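Local atomic coordinates of taurine:2-oxoglutarate aminotransferase (PDB entry 6JIX), a protein that probably transfers the amino group of taurine to 2-oxoglutarate with pyridoxal 5'-phosphate as cofactor, as a class-III aminotransferase. Residues D51-G62 / I418-L429; V340-L351 / A364-L373. One frame throughout, in Å; residues are numbered along the deposited sequence.

Contact 1. Residues D51-G62 / I418-L429. With GLU (glutamic acid), chain N.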
loop_
_atom_site.group_PDB
_atom_site.type_symbol
_atom_site.label_atom_id
_atom_site.label_comp_id
_atom_site.label_asym_id
_atom_site.label_seq_id
_atom_site.Cartn_x
_atom_site.Cartn_y
_atom_site.Cartn_z
ATOM N N ASP A 51 7.453 24.644 -4.123
ATOM C CA ASP A 51 7.113 23.282 -4.530
ATOM C C ASP A 51 6.254 23.329 -5.797
ATOM O O ASP A 51 5.038 23.122 -5.787
ATOM C CB ASP A 51 6.408 22.563 -3.389
ATOM C CG ASP A 51 6.220 21.091 -3.658
ATOM O OD1 ASP A 51 6.831 20.575 -4.624
ATOM O OD2 ASP A 51 5.459 20.453 -2.892
ATOM N N MET A 52 6.922 23.563 -6.925
ATOM C CA MET A 52 6.234 23.698 -8.201
ATOM C C MET A 52 5.762 22.362 -8.799
ATOM O O MET A 52 5.011 22.374 -9.786
ATOM C CB MET A 52 7.155 24.441 -9.175
ATOM C CG MET A 52 7.414 25.870 -8.746
ATOM S SD MET A 52 5.875 26.806 -8.558
ATOM C CE MET A 52 5.397 26.930 -10.293
ATOM N N SER A 53 6.126 21.220 -8.210
ATOM C CA SER A 53 5.617 19.925 -8.646
ATOM C C SER A 53 4.666 19.305 -7.627
ATOM O O SER A 53 4.283 18.136 -7.777
ATOM C CB SER A 53 6.772 18.957 -8.903
ATOM O OG SER A 53 7.255 18.441 -7.668
ATOM N N SER A 54 4.293 20.052 -6.585
ATOM C CA SER A 54 3.436 19.532 -5.525
ATOM C C SER A 54 3.982 18.221 -4.969
ATOM O O SER A 54 3.227 17.288 -4.670
ATOM C CB SER A 54 2.007 19.354 -6.017
ATOM O OG SER A 54 1.314 20.569 -5.887
ATOM N N LEU A 55 5.308 18.176 -4.795
ATOM C CA LEU A 55 6.075 16.974 -4.471
ATOM C C LEU A 55 5.930 15.951 -5.603
ATOM O O LEU A 55 6.563 16.111 -6.653
ATOM C CB LEU A 55 5.663 16.409 -3.108
ATOM C CG LEU A 55 6.020 17.300 -1.912
ATOM C CD1 LEU A 55 5.805 16.545 -0.592
ATOM C CD2 LEU A 55 7.447 17.801 -2.037
ATOM N N LEU A 56 5.072 14.940 -5.449
ATOM C CA LEU A 56 4.843 14.029 -6.564
ATOM C C LEU A 56 3.467 14.284 -7.177
ATOM O O LEU A 56 2.706 13.343 -7.435
ATOM C CB LEU A 56 5.008 12.573 -6.094
ATOM C CG LEU A 56 6.487 12.273 -5.791
ATOM C CD1 LEU A 56 6.737 11.058 -4.868
ATOM C CD2 LEU A 56 7.296 12.173 -7.096
ATOM N N VAL A 57 3.165 15.557 -7.455
ATOM C CA VAL A 57 1.837 15.981 -7.900
ATOM C C VAL A 57 0.788 15.426 -6.933
ATOM O O VAL A 57 -0.234 14.878 -7.363
ATOM C CB VAL A 57 1.547 15.543 -9.355
ATOM C CG1 VAL A 57 0.438 16.373 -9.939
ATOM C CG2 VAL A 57 2.788 15.669 -10.224
ATOM N N CYS A 58 1.031 15.556 -5.622
ATOM C CA CYS A 58 0.110 15.019 -4.618
ATOM C C CYS A 58 -0.287 16.058 -3.570
ATOM O O CYS A 58 -1.405 16.015 -3.044
ATOM C CB CYS A 58 0.708 13.794 -3.916
ATOM S SG CYS A 58 2.339 14.063 -3.183
ATOM N N SER A 59 0.613 16.989 -3.245
ATOM C CA SER A 59 0.329 17.984 -2.207
ATOM C C SER A 59 -0.594 19.075 -2.764
ATOM O O SER A 59 -0.262 20.258 -2.820
ATOM C CB SER A 59 1.634 18.552 -1.673
ATOM O OG SER A 59 2.418 17.512 -1.096
ATOM N N ASN A 60 -1.821 18.660 -3.086
ATOM C CA ASN A 60 -2.719 19.485 -3.881
ATOM C C ASN A 60 -3.112 20.776 -3.164
ATOM O O ASN A 60 -3.363 21.798 -3.820
ATOM C CB ASN A 60 -3.958 18.667 -4.251
ATOM C CG ASN A 60 -3.746 17.815 -5.510
ATOM O OD1 ASN A 60 -2.616 17.568 -5.928
ATOM N ND2 ASN A 60 -4.841 17.375 -6.115
ATOM N N LEU A 61 -3.229 20.742 -1.834
ATOM C CA LEU A 61 -3.594 21.917 -1.049
ATOM C C LEU A 61 -2.397 22.531 -0.327
ATOM O O LEU A 61 -2.564 23.142 0.736
ATOM C CB LEU A 61 -4.690 21.565 -0.044
ATOM C CG LEU A 61 -6.011 21.173 -0.697
ATOM C CD1 LEU A 61 -7.051 20.801 0.342
ATOM C CD2 LEU A 61 -6.493 22.328 -1.569
ATOM N N GLY A 62 -1.195 22.396 -0.893
ATOM C CA GLY A 62 -0.014 22.872 -0.221
ATOM C C GLY A 62 0.316 21.993 0.973
ATOM O O GLY A 62 -0.187 20.884 1.136
ATOM N N ILE A 418 5.201 21.079 -14.630
ATOM C CA ILE A 418 4.859 22.217 -13.800
ATOM C C ILE A 418 3.472 21.914 -13.246
ATOM O O ILE A 418 2.469 22.013 -13.960
ATOM C CB ILE A 418 4.906 23.546 -14.553
ATOM C CG1 ILE A 418 6.316 23.773 -15.109
ATOM C CG2 ILE A 418 4.550 24.678 -13.608
ATOM C CD1 ILE A 418 6.493 23.352 -16.591
ATOM N N CYS A 419 3.421 21.496 -11.981
ATOM C CA CYS A 419 2.184 21.098 -11.313
ATOM C C CYS A 419 2.206 21.683 -9.909
ATOM O O CYS A 419 2.320 20.955 -8.913
ATOM C CB CYS A 419 2.056 19.576 -11.272
ATOM S SG CYS A 419 2.243 18.760 -12.860
ATOM N N PRO A 420 2.084 23.007 -9.795
ATOM C CA PRO A 420 2.173 23.663 -8.482
ATOM C C PRO A 420 0.936 23.397 -7.645
ATOM O O PRO A 420 -0.118 23.009 -8.171
ATOM C CB PRO A 420 2.288 25.151 -8.841
ATOM C CG PRO A 420 1.577 25.258 -10.172
ATOM C CD PRO A 420 1.886 23.973 -10.893
ATOM N N PRO A 421 1.014 23.604 -6.334
ATOM C CA PRO A 421 -0.159 23.362 -5.488
ATOM C C PRO A 421 -1.356 24.186 -5.941
ATOM O O PRO A 421 -1.218 25.330 -6.377
ATOM C CB PRO A 421 0.320 23.774 -4.090
ATOM C CG PRO A 421 1.808 23.670 -4.166
ATOM C CD PRO A 421 2.176 24.055 -5.557
ATOM N N LEU A 422 -2.540 23.573 -5.832
ATOM C CA LEU A 422 -3.789 24.178 -6.266
ATOM C C LEU A 422 -4.105 25.458 -5.516
ATOM O O LEU A 422 -5.000 26.192 -5.945
ATOM C CB LEU A 422 -4.943 23.185 -6.081
ATOM C CG LEU A 422 -4.769 21.829 -6.789
ATOM C CD1 LEU A 422 -6.086 21.084 -6.949
ATOM C CD2 LEU A 422 -4.098 22.022 -8.145
ATOM N N ILE A 423 -3.404 25.749 -4.414
ATOM C CA ILE A 423 -3.641 26.981 -3.668
ATOM C C ILE A 423 -2.696 28.100 -4.075
ATOM O O ILE A 423 -2.781 29.197 -3.508
ATOM C CB ILE A 423 -3.529 26.773 -2.138
ATOM C CG1 ILE A 423 -2.113 26.349 -1.745
ATOM C CG2 ILE A 423 -4.573 25.782 -1.637
ATOM C CD1 ILE A 423 -1.950 26.139 -0.267
ATOM N N ILE A 424 -1.768 27.847 -5.003
ATOM C CA ILE A 424 -0.866 28.902 -5.444
ATOM C C ILE A 424 -1.670 30.105 -5.957
ATOM O O ILE A 424 -2.741 29.963 -6.565
ATOM C CB ILE A 424 0.105 28.372 -6.513
ATOM C CG1 ILE A 424 1.402 29.193 -6.496
ATOM C CG2 ILE A 424 -0.558 28.368 -7.880
ATOM C CD1 ILE A 424 2.459 28.678 -7.442
ATOM N N THR A 425 -1.146 31.299 -5.719
ATOM C CA THR A 425 -1.832 32.523 -6.101
ATOM C C THR A 425 -1.188 33.075 -7.357
ATOM O O THR A 425 -0.072 32.689 -7.722
ATOM C CB THR A 425 -1.759 33.555 -4.976
ATOM O OG1 THR A 425 -0.389 33.934 -4.781
ATOM C CG2 THR A 425 -2.327 32.957 -3.690
ATOM N N ALA A 426 -1.908 33.984 -8.019
ATOM C CA ALA A 426 -1.341 34.661 -9.182
ATOM C C ALA A 426 0.016 35.280 -8.851
ATOM O O ALA A 426 0.986 35.109 -9.601
ATOM C CB ALA A 426 -2.310 35.722 -9.710
ATOM N N GLU A 427 0.116 35.988 -7.715
ATOM C CA GLU A 427 1.383 36.640 -7.393
ATOM C C GLU A 427 2.502 35.617 -7.261
ATOM O O GLU A 427 3.616 35.815 -7.758
ATOM C CB GLU A 427 1.262 37.469 -6.108
ATOM C CG GLU A 427 2.447 38.449 -5.923
ATOM C CD GLU A 427 3.070 38.443 -4.506
ATOM O OE1 GLU A 427 4.315 38.555 -4.459
ATOM O OE2 GLU A 427 2.363 38.382 -3.448
ATOM N N GLN A 428 2.212 34.488 -6.643
ATOM C CA GLN A 428 3.239 33.472 -6.491
ATOM C C GLN A 428 3.682 32.936 -7.848
ATOM O O GLN A 428 4.882 32.803 -8.117
ATOM C CB GLN A 428 2.705 32.361 -5.596
ATOM C CG GLN A 428 2.833 32.666 -4.115
ATOM C CD GLN A 428 2.047 31.692 -3.252
ATOM O OE1 GLN A 428 0.886 31.376 -3.553
ATOM N NE2 GLN A 428 2.675 31.203 -2.177
ATOM N N LEU A 429 2.726 32.603 -8.714
ATOM C CA LEU A 429 3.078 32.216 -10.077
ATOM C C LEU A 429 3.988 33.265 -10.707
ATOM O O LEU A 429 5.046 32.943 -11.265
ATOM C CB LEU A 429 1.807 32.019 -10.910
ATOM C CG LEU A 429 1.031 30.728 -10.615
ATOM C CD1 LEU A 429 -0.269 30.687 -11.394
ATOM C CD2 LEU A 429 1.882 29.513 -10.918
HETATM N N GLU N . 11.809 16.871 -7.110
HETATM C CA GLU N . 10.397 16.801 -6.779
HETATM C C GLU N . 10.106 17.416 -5.408
HETATM O O GLU N . 9.639 18.609 -5.301
HETATM C CB GLU N . 10.006 15.332 -6.753
HETATM C CG GLU N . 11.055 14.543 -5.994
HETATM C CD GLU N . 10.795 13.047 -6.085
HETATM O OE1 GLU N . 10.562 12.610 -7.239
HETATM O OE2 GLU N . 10.805 12.276 -5.059
HETATM O OXT GLU N . 10.330 16.710 -4.394
#
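Met52 brings its thioether against the CB side of the Pro420 ring, crossing it obliquely, with CE 3.9 Å from Pro420 CB. Its CB points away from 418-429, and two bends in the chain (chi2 -57°, chi3 -70°) bring the sulfur and methyl back, so that SD also lies 4.1 Å from Ile424 CD1, the two side chains meeting nearly at right angles. Val57 CG1 rests 3.8 Å from Cys419 CB, and at the far end Leu61 CD2 packs 4.0 Å from Ile423 CG2, again crosswise. Between these apolar patches the backbones are tied: Leu422 N donates to Asn60 O at 2.8 Å. A second bond, Cys419 N to Met52 O, is doubtful, since Met52 O sits too close to a neighbouring atom in the model.

Behind this layer, Asp51 fixes the turn that carries Ser53 and Ser54. Its OD1 takes Leu55 N on the syn side at 2.8 Å and 166°, while OD2 is held by His63. Ser53 OG donates to Leu55 O at 2.6 Å and also lies 3.4 Å from O of the bound glutamate, which bonds to Thr409 O. Arg260 reaches both segments, through Asn60 OD1 and Pro420 O.

The 51-62 loop thus lines a glutamate pocket on one side and is anchored on the other to the chain leading into helix 426-447, joining N- and C-terminal parts as in the small domain of fold-type I enzymes. Pro420 and Pro421 have no N-H to donate, so at these positions the interface relies on carbon packing, while Arg260 bonds to both segments.

Contact 2. Residues V340-L351 / A364-L373; sequences VKEMEGILKPFL and ARCIGLFSAL
Leu351 and Leu347 of helix 336-357 press onto a beta-hairpin, strands 361-367 and 370-376 joined by a type II' turn from Ile367 to Phe370. This helix-on-sheet layer belongs to the C-terminal part of the aminotransferase fold. The axes of 340-351 and 364-367 run antiparallel (173°) and approach to 8.1 Å, close enough for direct side-chain packing.

The tight part is apolar. Leu351 spreads its two methyls over different residues of the second strand: CD2 lies 3.5 Å from Leu373 CD2, and CD1 sits 3.3 Å from Ser371 OG, a hydroxyl whose main polar partner is Ile418 O. One turn earlier, Leu347 CD2 fits among three side chains, 3.7 Å from Cys366 SG and 3.9 Å from Leu369 CD2, with Ser371 beside them. Val340 CG1 closes the turn end against Gly368 and Leu369.

Toward the solvent-facing edge the contact turns polar. With CG trans to its backbone N (chi1 176°) and the chain extended beyond, Glu344 runs alongside Gly368, in the turn, and its OE1 accepts Gly368 N through its anti lone pair, nearly straight (170°) and at 2.5 Å, a length not to be read literally at the resolution of the model. The other oxygen, OE2, pairs with Lys341 NZ at 2.8 Å from above the carboxylate plane, a salt bridge likely to steady the group. Were Glu344 replaced by alanine, Gly368 N would probably lose this acceptor and Lys341 its partner charge, and the turn would be held less firmly. The looser rim is at Lys348, which sends its ammonium to Glu352, while its CD passes 3.7 Å from Cys366 O.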
loop_
_atom_site.group_PDB
_atom_site.type_symbol
_atom_site.label_atom_id
_atom_site.label_comp_id
_atom_site.label_asym_id
_atom_site.label_seq_id
_atom_site.Cartn_x
_atom_site.Cartn_y
_atom_site.Cartn_z
ATOM N N VAL A 340 -8.402 26.953 -9.751
ATOM C CA VAL A 340 -7.430 26.293 -10.613
ATOM C C VAL A 340 -7.636 26.731 -12.056
ATOM O O VAL A 340 -6.673 27.070 -12.754
ATOM C CB VAL A 340 -7.505 24.761 -10.456
ATOM C CG1 VAL A 340 -6.604 24.052 -11.484
ATOM C CG2 VAL A 340 -7.101 24.356 -9.061
ATOM N N LYS A 341 -8.895 26.743 -12.526
ATOM C CA LYS A 341 -9.167 27.237 -13.880
ATOM C C LYS A 341 -8.602 28.641 -14.088
ATOM O O LYS A 341 -7.939 28.911 -15.098
ATOM C CB LYS A 341 -10.673 27.235 -14.170
ATOM C CG LYS A 341 -11.014 27.165 -15.673
ATOM C CD LYS A 341 -10.765 25.747 -16.225
ATOM C CE LYS A 341 -10.999 25.644 -17.747
ATOM N NZ LYS A 341 -10.193 26.585 -18.590
ATOM N N GLU A 342 -8.804 29.533 -13.113
ATOM C CA GLU A 342 -8.293 30.891 -13.260
ATOM C C GLU A 342 -6.762 30.923 -13.202
ATOM O O GLU A 342 -6.131 31.736 -13.888
ATOM C CB GLU A 342 -8.932 31.794 -12.211
ATOM C CG GLU A 342 -8.093 32.972 -11.787
ATOM C CD GLU A 342 -8.712 33.697 -10.606
ATOM O OE1 GLU A 342 -9.855 33.328 -10.236
ATOM O OE2 GLU A 342 -8.063 34.623 -10.054
ATOM N N MET A 343 -6.136 30.077 -12.374
ATOM C CA MET A 343 -4.680 29.997 -12.449
ATOM C C MET A 343 -4.227 29.345 -13.755
ATOM O O MET A 343 -3.115 29.617 -14.224
ATOM C CB MET A 343 -4.102 29.234 -11.258
ATOM C CG MET A 343 -4.346 29.887 -9.922
ATOM S SD MET A 343 -3.675 31.557 -9.726
ATOM C CE MET A 343 -5.104 32.550 -10.198
ATOM N N GLU A 344 -5.059 28.486 -14.356
ATOM C CA GLU A 344 -4.716 27.960 -15.671
ATOM C C GLU A 344 -4.498 29.102 -16.646
ATOM O O GLU A 344 -3.594 29.049 -17.495
ATOM C CB GLU A 344 -5.805 27.017 -16.192
ATOM C CG GLU A 344 -5.531 26.530 -17.615
ATOM C CD GLU A 344 -6.696 25.762 -18.217
ATOM O OE1 GLU A 344 -6.861 24.569 -17.896
ATOM O OE2 GLU A 344 -7.454 26.346 -19.017
ATOM N N GLY A 345 -5.313 30.155 -16.518
ATOM C CA GLY A 345 -5.241 31.341 -17.350
ATOM C C GLY A 345 -3.949 32.112 -17.220
ATOM O O GLY A 345 -3.696 33.011 -18.030
ATOM N N ILE A 346 -3.157 31.827 -16.195
ATOM C CA ILE A 346 -1.819 32.380 -16.062
ATOM C C ILE A 346 -0.773 31.412 -16.582
ATOM O O ILE A 346 0.101 31.791 -17.360
ATOM C CB ILE A 346 -1.536 32.745 -14.588
ATOM C CG1 ILE A 346 -2.594 33.690 -14.030
ATOM C CG2 ILE A 346 -0.138 33.305 -14.433
ATOM C CD1 ILE A 346 -2.175 34.306 -12.735
ATOM N N LEU A 347 -0.876 30.143 -16.185
ATOM C CA LEU A 347 0.192 29.188 -16.459
ATOM C C LEU A 347 0.218 28.795 -17.937
ATOM O O LEU A 347 1.278 28.815 -18.572
ATOM C CB LEU A 347 0.038 27.967 -15.546
ATOM C CG LEU A 347 0.971 26.775 -15.767
ATOM C CD1 LEU A 347 2.369 27.094 -15.299
ATOM C CD2 LEU A 347 0.438 25.566 -15.042
ATOM N N LYS A 348 -0.948 28.474 -18.515
ATOM C CA LYS A 348 -0.998 28.048 -19.914
ATOM C C LYS A 348 -0.375 29.074 -20.859
ATOM O O LYS A 348 0.546 28.714 -21.616
ATOM C CB LYS A 348 -2.444 27.721 -20.290
ATOM C CG LYS A 348 -2.596 27.069 -21.645
ATOM C CD LYS A 348 -3.959 26.419 -21.767
ATOM C CE LYS A 348 -4.099 25.689 -23.095
ATOM N NZ LYS A 348 -4.614 26.553 -24.189
ATOM N N PRO A 349 -0.817 30.341 -20.883
ATOM C CA PRO A 349 -0.163 31.323 -21.762
ATOM C C PRO A 349 1.321 31.499 -21.490
ATOM O O PRO A 349 2.102 31.703 -22.428
ATOM C CB PRO A 349 -0.935 32.612 -21.468
ATOM C CG PRO A 349 -2.244 32.144 -20.879
ATOM C CD PRO A 349 -1.896 30.951 -20.086
ATOM N N PHE A 350 1.757 31.404 -20.240
ATOM C CA PHE A 350 3.185 31.538 -19.982
ATOM C C PHE A 350 3.965 30.406 -20.639
ATOM O O PHE A 350 5.015 30.636 -21.251
ATOM C CB PHE A 350 3.476 31.582 -18.482
ATOM C CG PHE A 350 4.952 31.562 -18.170
ATOM C CD1 PHE A 350 5.706 32.723 -18.254
ATOM C CD2 PHE A 350 5.594 30.367 -17.831
ATOM C CE1 PHE A 350 7.068 32.703 -17.992
ATOM C CE2 PHE A 350 6.959 30.339 -17.562
ATOM C CZ PHE A 350 7.701 31.503 -17.645
ATOM N N LEU A 351 3.479 29.165 -20.500
ATOM C CA LEU A 351 4.189 28.034 -21.093
ATOM C C LEU A 351 4.111 28.078 -22.618
ATOM O O LEU A 351 5.096 27.777 -23.303
ATOM C CB LEU A 351 3.622 26.711 -20.565
ATOM C CG LEU A 351 3.709 26.396 -19.071
ATOM C CD1 LEU A 351 2.711 25.300 -18.739
ATOM C CD2 LEU A 351 5.122 26.014 -18.649
ATOM N N ALA A 364 4.025 22.807 -25.275
ATOM C CA ALA A 364 3.545 23.058 -23.931
ATOM C C ALA A 364 2.161 22.453 -23.828
ATOM O O ALA A 364 1.337 22.618 -24.732
ATOM C CB ALA A 364 3.502 24.558 -23.607
ATOM N N ARG A 365 1.930 21.706 -22.766
ATOM C CA ARG A 365 0.614 21.183 -22.469
ATOM C C ARG A 365 0.261 21.645 -21.067
ATOM O O ARG A 365 1.118 21.672 -20.182
ATOM C CB ARG A 365 0.587 19.661 -22.586
ATOM C CG ARG A 365 0.872 19.154 -24.001
ATOM C CD ARG A 365 1.141 17.660 -24.044
ATOM N NE ARG A 365 2.293 17.306 -23.224
ATOM C CZ ARG A 365 3.557 17.594 -23.529
ATOM N NH1 ARG A 365 3.856 18.240 -24.658
ATOM N NH2 ARG A 365 4.532 17.227 -22.706
ATOM N N CYS A 366 -0.992 22.028 -20.871
ATOM C CA CYS A 366 -1.420 22.539 -19.579
ATOM C C CYS A 366 -2.927 22.445 -19.533
ATOM O O CYS A 366 -3.593 23.016 -20.397
ATOM C CB CYS A 366 -0.975 23.995 -19.364
ATOM S SG CYS A 366 -1.745 24.803 -17.879
ATOM N N ILE A 367 -3.457 21.746 -18.532
ATOM C CA ILE A 367 -4.870 21.808 -18.185
ATOM C C ILE A 367 -4.967 22.017 -16.679
ATOM O O ILE A 367 -4.407 21.235 -15.903
ATOM C CB ILE A 367 -5.626 20.544 -18.619
ATOM C CG1 ILE A 367 -7.124 20.732 -18.402
ATOM C CG2 ILE A 367 -5.087 19.330 -17.903
ATOM C CD1 ILE A 367 -7.927 19.640 -19.027
ATOM N N GLY A 368 -5.669 23.075 -16.266
ATOM C CA GLY A 368 -5.643 23.473 -14.865
ATOM C C GLY A 368 -4.223 23.804 -14.436
ATOM O O GLY A 368 -3.508 24.592 -15.068
ATOM N N LEU A 369 -3.801 23.217 -13.332
ATOM C CA LEU A 369 -2.418 23.324 -12.899
ATOM C C LEU A 369 -1.679 22.007 -13.150
ATOM O O LEU A 369 -0.859 21.570 -12.346
ATOM C CB LEU A 369 -2.351 23.769 -11.439
ATOM C CG LEU A 369 -2.822 25.219 -11.248
ATOM C CD1 LEU A 369 -2.992 25.583 -9.786
ATOM C CD2 LEU A 369 -1.860 26.176 -11.924
ATOM N N PHE A 370 -1.991 21.366 -14.281
ATOM C CA PHE A 370 -1.421 20.093 -14.733
ATOM C C PHE A 370 -0.752 20.356 -16.087
ATOM O O PHE A 370 -1.428 20.416 -17.123
ATOM C CB PHE A 370 -2.524 19.037 -14.839
ATOM C CG PHE A 370 -2.039 17.616 -14.749
ATOM C CD1 PHE A 370 -0.972 17.268 -13.924
ATOM C CD2 PHE A 370 -2.670 16.613 -15.477
ATOM C CE1 PHE A 370 -0.537 15.936 -13.841
ATOM C CE2 PHE A 370 -2.239 15.286 -15.399
ATOM C CZ PHE A 370 -1.171 14.948 -14.582
ATOM N N SER A 371 0.575 20.475 -16.101
ATOM C CA SER A 371 1.247 21.040 -17.264
ATOM C C SER A 371 2.644 20.461 -17.402
ATOM O O SER A 371 3.236 19.985 -16.429
ATOM C CB SER A 371 1.332 22.570 -17.156
ATOM O OG SER A 371 2.481 22.954 -16.412
ATOM N N ALA A 372 3.172 20.530 -18.628
ATOM C CA ALA A 372 4.506 20.024 -18.929
ATOM C C ALA A 372 5.041 20.664 -20.206
ATOM O O ALA A 372 4.281 21.052 -21.100
ATOM C CB ALA A 372 4.507 18.496 -19.072
ATOM N N LEU A 373 6.364 20.742 -20.290
ATOM C CA LEU A 373 7.066 21.185 -21.482
ATOM C C LEU A 373 7.849 20.021 -22.082
ATOM O O LEU A 373 8.533 19.282 -21.355
ATOM C CB LEU A 373 8.014 22.332 -21.153
ATOM C CG LEU A 373 7.370 23.590 -20.562
ATOM C CD1 LEU A 373 8.440 24.654 -20.305
ATOM C CD2 LEU A 373 6.239 24.130 -21.441
#

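Contact 2 is nested within the loop closed by contact 1: 340-351 and 364-373 both fall between 51-62 and 418-429 in the sequence. Their centres lie 12 Å apart, on the same side of the chain's centre. Strand 415-418, which leads into contact 1, is the third strand of the antiparallel sheet whose other two form the hairpin of contact 2; Ile418 O meets Ser371 OG at 2.6 Å, a probable hydrogen bond. Helices 336-357 and 426-447 pack together, with Ala426 CB against Ile346 CD1. Arg260 also binds Leu369 O. The glutamate-lining loop is therefore connected through 418-429 to the neighbouring helix-and-sheet layer.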